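Local coordinates for probable 2-phosphosulfolactate phosphatase (Clostridium acetobutylicum, PDB 1VR0), which probably catalyses the magnesium-dependent hydrolysis of (2R)-O-phospho-3-sulfolactate to (2R)-3-sulfolactate and inorganic phosphate, at residues A[38-43]-A[224-229]; A[133-138]-A[230-235]; A[163-168]-A[205-210]. One frame throughout, in Å; residues are numbered along the deposited sequence.

Contact 1: A[38-43]-A[224-229]; sequences DMLRAT and KDFEYC. With MG (magnesium ion), chain D; 3SL ((2R)-3-sulfolactic acid), chain E.
The guanidinium of Arg41 meets its partners at its edges: Asp225 OD2 lies beside NH2, while the sulfonate sulfur of the bound (2R)-3-sulfolactic acid lies in its plane. The Phe226 ring is likewise touched at an edge, by Leu40 CD1, 4.2 Å from Phe226 CD1. This is the active-site loop that follows strand 33-37 and leads into helix 42-51, packed against helix 223-229. The salt bridge from Arg41 NH2 to Asp225 OD2 is 2.9 Å long and bent to 145° at the hydrogen; the donor meets OD2 nearly along its C-O bond, and the two flat groups are turned 35° apart. A bend at chi3 of Arg41 (-70°) swings the guanidinium between carboxylate and ligand, where NH1 donates to sulfonate O3S at 3.0 Å. Ser96 holds the other oxygen of Asp225, OD1, so both ends of this carboxylate are gripped and the arginine is positioned from a second shell. A cis peptide joins Leu40 to Arg41, the N-cap residue of helix 42-51. Apolar packing continues along helix 223-229: Leu40 CD2 rests 3.7 Å from Cys229 CB, and Met39, a selenomethionine, brings CE to 4.0 Å from the same Cys229 CB. On the metal side, Asp38 OD1 binds magnesium together with Asp167 OD2, Gly158 O and two waters. Leu40 N donates to one of these waters at 2.8 Å, and within the loop Asp38 N donates to Thr43 OG1 at 2.9 Å.

Contact 2: A[133-138]-A[230-235]; sequences GSVLNG and CKKDIV
Leu136 packs against Lys231, Ile234 and Val235, and its side chain can be followed outward atom by atom. CB lies 4.3 Å from Val235 CG2. CG is turned to the side of the backbone N (chi1 -58°), which brings it within 4.1 Å of Lys231 O, and the branch CD2 goes on to meet two partners: Lys231 O at 3.5 Å and Ile234 CD1, also at 3.5 Å. The two side chains pass at a slant, the CD2 branch of the leucine against the end methyl of the isoleucine. The backbones are also joined directly. Val235 N donates to Leu136 O at 2.9 Å and 167°, a straight bond at the hydrogen although the donor stands 41° above the carbonyl plane; a weak bond runs from Asp233 N to Val135 O at 3.3 Å. Two CA-H...O contacts, Leu136 CA to Lys231 O and Asn137 CA to Val235 O, supplement them. The acceptors project from a type I turn, Val135 to Gly138, so the contact is one of turn against loop rather than of paired strands. Val135 sends CG1 to 3.5 Å from Lys231 O. Asn137 instead turns its amide from the other segment: ND2 donates to Leu237 O and Ile132 O, while OD1 accepts a weak bond from Ser134 N. The turn joins strand 129-133 to helix 138-148, and the loop runs toward strand 240-242 from helix 223-229, whose Tyr228 touches Leu136 and Ile234; helix 42-51 touches Leu136, Asn137 and Val235, and helix 165-181 touches Val135, Lys232 and Asp233.

Contact 3: A[163-168]-A[205-210]; sequences FSIDDF and KGFVKY. With MG (magnesium ion), chain D.
The backbones of Asp166 and Val208 come within 5.3 Å at their CA atoms, the first turn of helix 165-181 meeting the short helix 205-208 without a hydrogen bond between the two segments. Ile165 does most of the touching. Its CG2 reaches Phe207 CD2 at 3.6 Å, approaching the ring obliquely, and the two side chains cross at about a right angle; its CD1 extends to Tyr210 CB, 4.2 Å away. The Phe207 ring leaves its helix toward the isoleucine because chi1 (-168°) sets CG opposite the backbone N, and Tyr210 CD2 lies above one face of that ring, offset toward the rim. Asp166 contributes only its CB, 4.0 Å from Val208 CG1, before the carboxylate turns off toward the metal. The start of helix 165-181 supplies one of the two carboxylate ligands of a magnesium site: Asp167 OD2 binds the ion at 2.4 Å, alongside Asp38 OD1 and Gly158 O, whereas Asp166 serves as a second-shell residue. Water 1, itself a magnesium ligand, donates to Asp166 OD2 and to Asp167 OD1, so adjacent carboxylates hold the same water. The other oxygen, Asp166 OD1, accepts from Ser164 OG at 2.6 Å on its syn side, 26° out of the carboxylate plane, which helps fix the rotation of this group. Phe163 sets CZ over the centre of the Phe168 ring. The second subunit also reaches this place: Asp189 of that subunit accepts a hydrogen bond from Ile165 N, and Tyr196 of that subunit makes an edge-to-face pair with Phe207.

Contacts 1 and 3 share the magnesium ion and its two waters, and Met39 N joins them by a probable hydrogen bond to Asp167 OD1; both are buried, yet contact 1 adds a salt bridge beside the ligand to its apolar packing, whereas contact 3 crosses by apolar packing alone. Contact 2 is partly buried, lies away from the ligand and joins its segments by backbone bonds as well as apolar packing. It abuts contact 1, since 224-229 and 230-235 are consecutive and Thr43 OG1 bonds to Gly133 O. It touches contact 3 where Cys230 packs on Lys205. Among the three, contact 3 is the one within reach of the second subunit.

Contact 1: A[38-43]-A[224-229]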
loop_
_atom_site.group_PDB
_atom_site.type_symbol
_atom_site.label_atom_id
_atom_site.label_comp_id
_atom_site.label_asym_id
_atom_site.label_seq_id
_atom_site.Cartn_x
_atom_site.Cartn_y
_atom_site.Cartn_z
ATOM N N ASP A 38 7.730 -8.468 10.206
ATOM C CA ASP A 38 8.817 -7.470 10.284
ATOM C C ASP A 38 10.128 -8.252 10.070
ATOM O O ASP A 38 10.864 -8.523 11.015
ATOM C CB ASP A 38 8.796 -6.747 11.646
ATOM C CG ASP A 38 9.755 -5.576 11.711
ATOM O OD1 ASP A 38 9.809 -4.807 10.746
ATOM O OD2 ASP A 38 10.465 -5.373 12.725
HETATM N N MSE A 39 10.415 -8.648 8.836
HETATM C CA MSE A 39 11.451 -9.671 8.619
HETATM C C MSE A 39 12.867 -9.191 8.921
HETATM O O MSE A 39 13.765 -10.008 9.228
HETATM C CB MSE A 39 11.383 -10.257 7.209
HETATM C CG MSE A 39 11.541 -9.235 6.130
HETATM SE SE MSE A 39 12.217 -9.972 4.423
HETATM C CE MSE A 39 13.816 -10.889 5.090
ATOM N N LEU A 40 13.072 -7.881 8.840
ATOM C CA LEU A 40 14.382 -7.316 9.149
ATOM C C LEU A 40 14.181 -6.321 10.249
ATOM O O LEU A 40 14.160 -5.106 9.964
ATOM C CB LEU A 40 14.986 -6.621 7.920
ATOM C CG LEU A 40 15.480 -7.621 6.874
ATOM C CD1 LEU A 40 15.905 -6.940 5.552
ATOM C CD2 LEU A 40 16.606 -8.469 7.400
ATOM N N ARG A 41 14.078 -6.772 11.512
ATOM C CA ARG A 41 14.420 -8.122 11.980
ATOM C C ARG A 41 13.506 -8.699 13.054
ATOM O O ARG A 41 13.653 -9.879 13.391
ATOM C CB ARG A 41 15.850 -8.145 12.550
ATOM C CG ARG A 41 16.965 -7.856 11.545
ATOM C CD ARG A 41 18.276 -7.546 12.249
ATOM N NE ARG A 41 18.247 -6.247 12.941
ATOM C CZ ARG A 41 19.137 -5.844 13.849
ATOM N NH1 ARG A 41 19.021 -4.657 14.416
ATOM N NH2 ARG A 41 20.155 -6.612 14.195
ATOM N N ALA A 42 12.556 -7.920 13.571
ATOM C CA ALA A 42 11.774 -8.330 14.773
ATOM C C ALA A 42 11.081 -9.700 14.692
ATOM O O ALA A 42 11.187 -10.473 15.622
ATOM C CB ALA A 42 10.752 -7.277 15.176
ATOM N N THR A 43 10.377 -10.005 13.605
ATOM C CA THR A 43 9.692 -11.277 13.533
ATOM C C THR A 43 10.638 -12.408 13.199
ATOM O O THR A 43 10.316 -13.561 13.470
ATOM C CB THR A 43 8.519 -11.295 12.564
ATOM O OG1 THR A 43 8.931 -10.868 11.264
ATOM C CG2 THR A 43 7.448 -10.392 13.078
ATOM N N LYS A 224 25.309 -10.192 7.895
ATOM C CA LYS A 224 25.019 -11.530 8.434
ATOM C C LYS A 224 23.537 -11.701 8.757
ATOM O O LYS A 224 22.955 -12.727 8.420
ATOM C CB LYS A 224 25.804 -11.820 9.711
ATOM C CG LYS A 224 27.302 -11.614 9.631
ATOM C CD LYS A 224 28.044 -12.910 9.533
ATOM C CE LYS A 224 29.577 -12.704 9.586
ATOM N NZ LYS A 224 30.082 -12.636 10.982
ATOM N N ASP A 225 22.946 -10.728 9.452
ATOM C CA ASP A 225 21.523 -10.825 9.802
ATOM C C ASP A 225 20.675 -10.845 8.536
ATOM O O ASP A 225 19.721 -11.609 8.442
ATOM C CB ASP A 225 21.062 -9.660 10.690
ATOM C CG ASP A 225 21.560 -9.742 12.131
ATOM O OD1 ASP A 225 21.977 -10.826 12.666
ATOM O OD2 ASP A 225 21.504 -8.678 12.767
ATOM N N PHE A 226 21.037 -10.000 7.565
ATOM C CA PHE A 226 20.322 -9.927 6.283
ATOM C C PHE A 226 20.305 -11.295 5.555
ATOM O O PHE A 226 19.265 -11.750 5.092
ATOM C CB PHE A 226 20.933 -8.832 5.374
ATOM C CG PHE A 226 20.504 -8.935 3.941
ATOM C CD1 PHE A 226 19.235 -8.598 3.567
ATOM C CD2 PHE A 226 21.378 -9.414 2.963
ATOM C CE1 PHE A 226 18.815 -8.732 2.246
ATOM C CE2 PHE A 226 20.965 -9.547 1.620
ATOM C CZ PHE A 226 19.676 -9.206 1.270
ATOM N N GLU A 227 21.462 -11.945 5.459
ATOM C CA GLU A 227 21.520 -13.214 4.748
ATOM C C GLU A 227 20.730 -14.283 5.489
ATOM O O GLU A 227 20.114 -15.155 4.864
ATOM C CB GLU A 227 22.951 -13.724 4.611
ATOM C CG GLU A 227 23.964 -12.691 4.185
ATOM C CD GLU A 227 24.404 -12.847 2.763
ATOM O OE1 GLU A 227 25.568 -13.261 2.599
ATOM O OE2 GLU A 227 23.596 -12.550 1.834
ATOM N N TYR A 228 20.789 -14.238 6.815
ATOM C CA TYR A 228 20.108 -15.202 7.644
ATOM C C TYR A 228 18.583 -15.056 7.495
ATOM O O TYR A 228 17.881 -16.037 7.262
ATOM C CB TYR A 228 20.553 -15.039 9.111
ATOM C CG TYR A 228 19.743 -15.862 10.056
ATOM C CD1 TYR A 228 20.036 -17.205 10.254
ATOM C CD2 TYR A 228 18.638 -15.331 10.703
ATOM C CE1 TYR A 228 19.269 -17.996 11.105
ATOM C CE2 TYR A 228 17.859 -16.114 11.553
ATOM C CZ TYR A 228 18.192 -17.441 11.754
ATOM O OH TYR A 228 17.458 -18.231 12.601
ATOM N N CYS A 229 18.087 -13.830 7.611
ATOM C CA CYS A 229 16.647 -13.560 7.503
ATOM C C CYS A 229 16.034 -13.842 6.132
ATOM O O CYS A 229 14.810 -13.912 6.006
ATOM C CB CYS A 229 16.343 -12.119 7.897
ATOM S SG CYS A 229 16.752 -11.766 9.628
HETATM MG MG MG D . 9.839 -3.902 8.792
HETATM O O11 3SL E . 15.403 0.964 11.868
HETATM C C1 3SL E . 16.065 -0.089 11.964
HETATM O O12 3SL E . 17.192 -0.286 11.443
HETATM C C2 3SL E . 15.447 -1.175 12.761
HETATM O O2 3SL E . 14.058 -1.188 12.443
HETATM C C3 3SL E . 16.161 -2.465 12.412
HETATM S S 3SL E . 15.393 -3.790 13.055
HETATM O O3S 3SL E . 16.088 -4.224 14.279
HETATM O O1S 3SL E . 13.898 -3.661 13.141
HETATM O O2S 3SL E . 15.665 -4.922 12.160
HETATM O O HOH W 1 11.310 -5.833 8.043
HETATM O O HOH W 2 11.621 -2.750 7.512
#

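Contact 2: A[133-138]-A[230-235]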
loop_
_atom_site.group_PDB
_atom_site.type_symbol
_atom_site.label_atom_id
_atom_site.label_comp_id
_atom_site.label_asym_id
_atom_site.label_seq_id
_atom_site.Cartn_x
_atom_site.Cartn_y
_atom_site.Cartn_z
ATOM N N GLY A 133 5.091 -14.119 11.465
ATOM C CA GLY A 133 5.642 -14.661 10.241
ATOM C C GLY A 133 6.909 -13.994 9.776
ATOM O O GLY A 133 7.197 -12.843 10.103
ATOM N N SER A 134 7.676 -14.748 9.003
ATOM C CA SER A 134 8.975 -14.303 8.509
ATOM C C SER A 134 9.298 -15.207 7.353
ATOM O O SER A 134 8.591 -16.211 7.122
ATOM C CB SER A 134 10.029 -14.458 9.610
ATOM O OG SER A 134 10.193 -15.829 10.018
ATOM N N VAL A 135 10.387 -14.917 6.660
ATOM C CA VAL A 135 10.866 -15.852 5.625
ATOM C C VAL A 135 11.196 -17.207 6.230
ATOM O O VAL A 135 10.941 -18.255 5.629
ATOM C CB VAL A 135 12.107 -15.290 4.853
ATOM C CG1 VAL A 135 12.536 -16.223 3.724
ATOM C CG2 VAL A 135 11.780 -13.961 4.267
ATOM N N LEU A 136 11.767 -17.171 7.423
ATOM C CA LEU A 136 12.264 -18.381 8.086
ATOM C C LEU A 136 11.172 -19.401 8.344
ATOM O O LEU A 136 11.436 -20.584 8.270
ATOM C CB LEU A 136 12.896 -18.015 9.425
ATOM C CG LEU A 136 14.050 -17.029 9.406
ATOM C CD1 LEU A 136 14.223 -16.426 10.797
ATOM C CD2 LEU A 136 15.295 -17.732 8.916
ATOM N N ASN A 137 9.960 -18.944 8.677
ATOM C CA ASN A 137 8.843 -19.861 8.935
ATOM C C ASN A 137 7.655 -19.704 7.983
ATOM O O ASN A 137 6.535 -20.104 8.302
ATOM C CB ASN A 137 8.396 -19.778 10.402
ATOM C CG ASN A 137 7.676 -18.493 10.736
ATOM O OD1 ASN A 137 7.724 -17.537 9.981
ATOM N ND2 ASN A 137 6.996 -18.475 11.869
ATOM N N GLY A 138 7.924 -19.171 6.797
ATOM C CA GLY A 138 6.892 -18.899 5.797
ATOM C C GLY A 138 6.025 -20.089 5.455
ATOM O O GLY A 138 4.812 -20.001 5.536
ATOM N N CYS A 230 16.872 -14.002 5.123
ATOM C CA CYS A 230 16.397 -14.406 3.812
ATOM C C CYS A 230 16.339 -15.915 3.603
ATOM O O CYS A 230 15.952 -16.360 2.539
ATOM C CB CYS A 230 17.299 -13.796 2.758
ATOM S SG CYS A 230 17.093 -12.028 2.649
ATOM N N LYS A 231 16.752 -16.706 4.593
ATOM C CA LYS A 231 16.698 -18.160 4.472
ATOM C C LYS A 231 15.260 -18.678 4.613
ATOM O O LYS A 231 14.542 -18.359 5.559
ATOM C CB LYS A 231 17.649 -18.820 5.481
ATOM C CG LYS A 231 19.086 -18.307 5.337
ATOM C CD LYS A 231 20.163 -19.374 5.237
ATOM C CE LYS A 231 21.240 -18.947 4.158
ATOM N NZ LYS A 231 22.193 -20.037 3.706
ATOM N N LYS A 232 14.843 -19.466 3.638
ATOM C CA LYS A 232 13.481 -20.012 3.583
ATOM C C LYS A 232 13.296 -21.221 4.481
ATOM O O LYS A 232 14.152 -22.078 4.530
ATOM C CB LYS A 232 13.121 -20.443 2.135
ATOM C CG LYS A 232 12.916 -19.288 1.143
ATOM C CD LYS A 232 12.685 -19.793 -0.273
ATOM C CE LYS A 232 12.111 -18.714 -1.139
ATOM N NZ LYS A 232 12.222 -19.110 -2.561
ATOM N N ASP A 233 12.176 -21.285 5.194
ATOM C CA ASP A 233 11.679 -22.570 5.718
ATOM C C ASP A 233 12.675 -23.311 6.572
ATOM O O ASP A 233 12.795 -24.530 6.471
ATOM C CB ASP A 233 11.255 -23.459 4.541
ATOM C CG ASP A 233 10.543 -24.742 4.974
ATOM O OD1 ASP A 233 9.705 -24.752 5.923
ATOM O OD2 ASP A 233 10.826 -25.778 4.336
ATOM N N ILE A 234 13.408 -22.596 7.412
ATOM C CA ILE A 234 14.280 -23.265 8.362
ATOM C C ILE A 234 13.628 -23.381 9.737
ATOM O O ILE A 234 14.097 -24.124 10.582
ATOM C CB ILE A 234 15.693 -22.640 8.463
ATOM C CG1 ILE A 234 15.682 -21.264 9.114
ATOM C CG2 ILE A 234 16.365 -22.573 7.089
ATOM C CD1 ILE A 234 17.120 -20.747 9.301
ATOM N N VAL A 235 12.535 -22.687 9.966
ATOM C CA VAL A 235 11.813 -22.844 11.227
ATOM C C VAL A 235 10.403 -23.375 10.950
ATOM O O VAL A 235 9.710 -22.852 10.080
ATOM C CB VAL A 235 11.788 -21.507 11.990
ATOM C CG1 VAL A 235 10.869 -21.590 13.207
ATOM C CG2 VAL A 235 13.242 -21.108 12.380
#

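Contact 3: A[163-168]-A[205-210]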
loop_
_atom_site.group_PDB
_atom_site.type_symbol
_atom_site.label_atom_id
_atom_site.label_comp_id
_atom_site.label_asym_id
_atom_site.label_seq_id
_atom_site.Cartn_x
_atom_site.Cartn_y
_atom_site.Cartn_z
ATOM N N PHE A 163 5.271 1.655 3.828
ATOM C CA PHE A 163 5.434 0.531 2.961
ATOM C C PHE A 163 6.918 0.212 2.832
ATOM O O PHE A 163 7.715 1.092 2.474
ATOM C CB PHE A 163 4.818 0.944 1.600
ATOM C CG PHE A 163 4.770 -0.134 0.593
ATOM C CD1 PHE A 163 5.929 -0.651 0.050
ATOM C CD2 PHE A 163 3.566 -0.589 0.129
ATOM C CE1 PHE A 163 5.892 -1.631 -0.926
ATOM C CE2 PHE A 163 3.510 -1.569 -0.855
ATOM C CZ PHE A 163 4.689 -2.085 -1.381
ATOM N N SER A 164 7.275 -1.049 3.077
ATOM C CA SER A 164 8.653 -1.513 2.970
ATOM C C SER A 164 8.716 -2.774 2.125
ATOM O O SER A 164 7.993 -3.750 2.362
ATOM C CB SER A 164 9.218 -1.787 4.350
ATOM O OG SER A 164 10.623 -1.633 4.348
ATOM N N ILE A 165 9.593 -2.740 1.130
ATOM C CA ILE A 165 9.767 -3.855 0.193
ATOM C C ILE A 165 10.100 -5.196 0.849
ATOM O O ILE A 165 9.634 -6.229 0.386
ATOM C CB ILE A 165 10.805 -3.493 -0.889
ATOM C CG1 ILE A 165 10.099 -2.709 -2.002
ATOM C CG2 ILE A 165 11.472 -4.728 -1.445
ATOM C CD1 ILE A 165 10.994 -2.076 -3.026
ATOM N N ASP A 166 10.894 -5.189 1.916
ATOM C CA ASP A 166 11.222 -6.457 2.628
ATOM C C ASP A 166 9.940 -7.123 3.152
ATOM O O ASP A 166 9.673 -8.304 2.877
ATOM C CB ASP A 166 12.242 -6.244 3.780
ATOM C CG ASP A 166 11.881 -5.080 4.704
ATOM O OD1 ASP A 166 11.029 -4.235 4.367
ATOM O OD2 ASP A 166 12.466 -4.989 5.787
ATOM N N ASP A 167 9.123 -6.373 3.883
ATOM C CA ASP A 167 7.938 -6.976 4.467
ATOM C C ASP A 167 6.956 -7.384 3.357
ATOM O O ASP A 167 6.261 -8.358 3.475
ATOM C CB ASP A 167 7.284 -6.036 5.510
ATOM C CG ASP A 167 8.173 -5.834 6.753
ATOM O OD1 ASP A 167 8.950 -6.744 7.048
ATOM O OD2 ASP A 167 8.115 -4.794 7.433
ATOM N N PHE A 168 6.928 -6.634 2.272
ATOM C CA PHE A 168 5.984 -6.851 1.199
ATOM C C PHE A 168 6.316 -8.127 0.437
ATOM O O PHE A 168 5.423 -8.937 0.158
ATOM C CB PHE A 168 6.016 -5.647 0.266
ATOM C CG PHE A 168 4.870 -5.575 -0.742
ATOM C CD1 PHE A 168 3.580 -5.283 -0.331
ATOM C CD2 PHE A 168 5.110 -5.710 -2.109
ATOM C CE1 PHE A 168 2.533 -5.183 -1.262
ATOM C CE2 PHE A 168 4.073 -5.604 -3.026
ATOM C CZ PHE A 168 2.783 -5.331 -2.598
ATOM N N LYS A 205 16.288 -12.292 -1.643
ATOM C CA LYS A 205 17.524 -11.505 -1.431
ATOM C C LYS A 205 17.693 -10.360 -2.420
ATOM O O LYS A 205 17.910 -9.214 -2.032
ATOM C CB LYS A 205 18.749 -12.397 -1.615
ATOM C CG LYS A 205 19.480 -12.899 -0.374
ATOM C CD LYS A 205 20.622 -13.819 -0.868
ATOM C CE LYS A 205 21.613 -14.169 0.221
ATOM N NZ LYS A 205 22.762 -14.958 -0.387
ATOM N N GLY A 206 17.617 -10.692 -3.704
ATOM C CA GLY A 206 17.923 -9.728 -4.751
ATOM C C GLY A 206 17.050 -8.492 -4.694
ATOM O O GLY A 206 17.527 -7.381 -4.787
ATOM N N PHE A 207 15.759 -8.690 -4.510
ATOM C CA PHE A 207 14.821 -7.612 -4.639
ATOM C C PHE A 207 14.758 -6.763 -3.375
ATOM O O PHE A 207 14.467 -5.580 -3.415
ATOM C CB PHE A 207 13.456 -8.200 -5.002
ATOM C CG PHE A 207 12.486 -7.192 -5.431
ATOM C CD1 PHE A 207 12.412 -6.822 -6.753
ATOM C CD2 PHE A 207 11.669 -6.561 -4.501
ATOM C CE1 PHE A 207 11.516 -5.832 -7.149
ATOM C CE2 PHE A 207 10.760 -5.565 -4.895
ATOM C CZ PHE A 207 10.678 -5.219 -6.205
ATOM N N VAL A 208 15.046 -7.366 -2.237
ATOM C CA VAL A 208 15.066 -6.619 -0.998
ATOM C C VAL A 208 16.123 -5.503 -1.047
ATOM O O VAL A 208 15.968 -4.452 -0.423
ATOM C CB VAL A 208 15.344 -7.545 0.199
ATOM C CG1 VAL A 208 15.529 -6.723 1.499
ATOM C CG2 VAL A 208 14.219 -8.549 0.370
ATOM N N LYS A 209 17.197 -5.727 -1.802
ATOM C CA LYS A 209 18.238 -4.698 -1.927
ATOM C C LYS A 209 17.727 -3.349 -2.475
ATOM O O LYS A 209 18.400 -2.353 -2.329
ATOM C CB LYS A 209 19.416 -5.216 -2.729
ATOM C CG LYS A 209 20.087 -6.334 -2.002
ATOM C CD LYS A 209 21.246 -6.877 -2.758
ATOM C CE LYS A 209 21.768 -8.133 -2.122
ATOM N NZ LYS A 209 22.777 -8.721 -2.989
ATOM N N TYR A 210 16.522 -3.320 -3.060
ATOM C CA TYR A 210 15.869 -2.064 -3.464
ATOM C C TYR A 210 15.136 -1.359 -2.323
ATOM O O TYR A 210 14.765 -0.215 -2.471
ATOM C CB TYR A 210 14.884 -2.313 -4.618
ATOM C CG TYR A 210 15.550 -2.911 -5.838
ATOM C CD1 TYR A 210 16.623 -2.269 -6.439
ATOM C CD2 TYR A 210 15.122 -4.124 -6.395
ATOM C CE1 TYR A 210 17.279 -2.810 -7.535
ATOM C CE2 TYR A 210 15.800 -4.700 -7.522
ATOM C CZ TYR A 210 16.875 -4.028 -8.063
ATOM O OH TYR A 210 17.562 -4.508 -9.150
HETATM MG MG MG D . 9.839 -3.902 8.792
HETATM O O HOH W 1 11.310 -5.833 8.043
HETATM O O HOH W 2 11.621 -2.750 7.512
#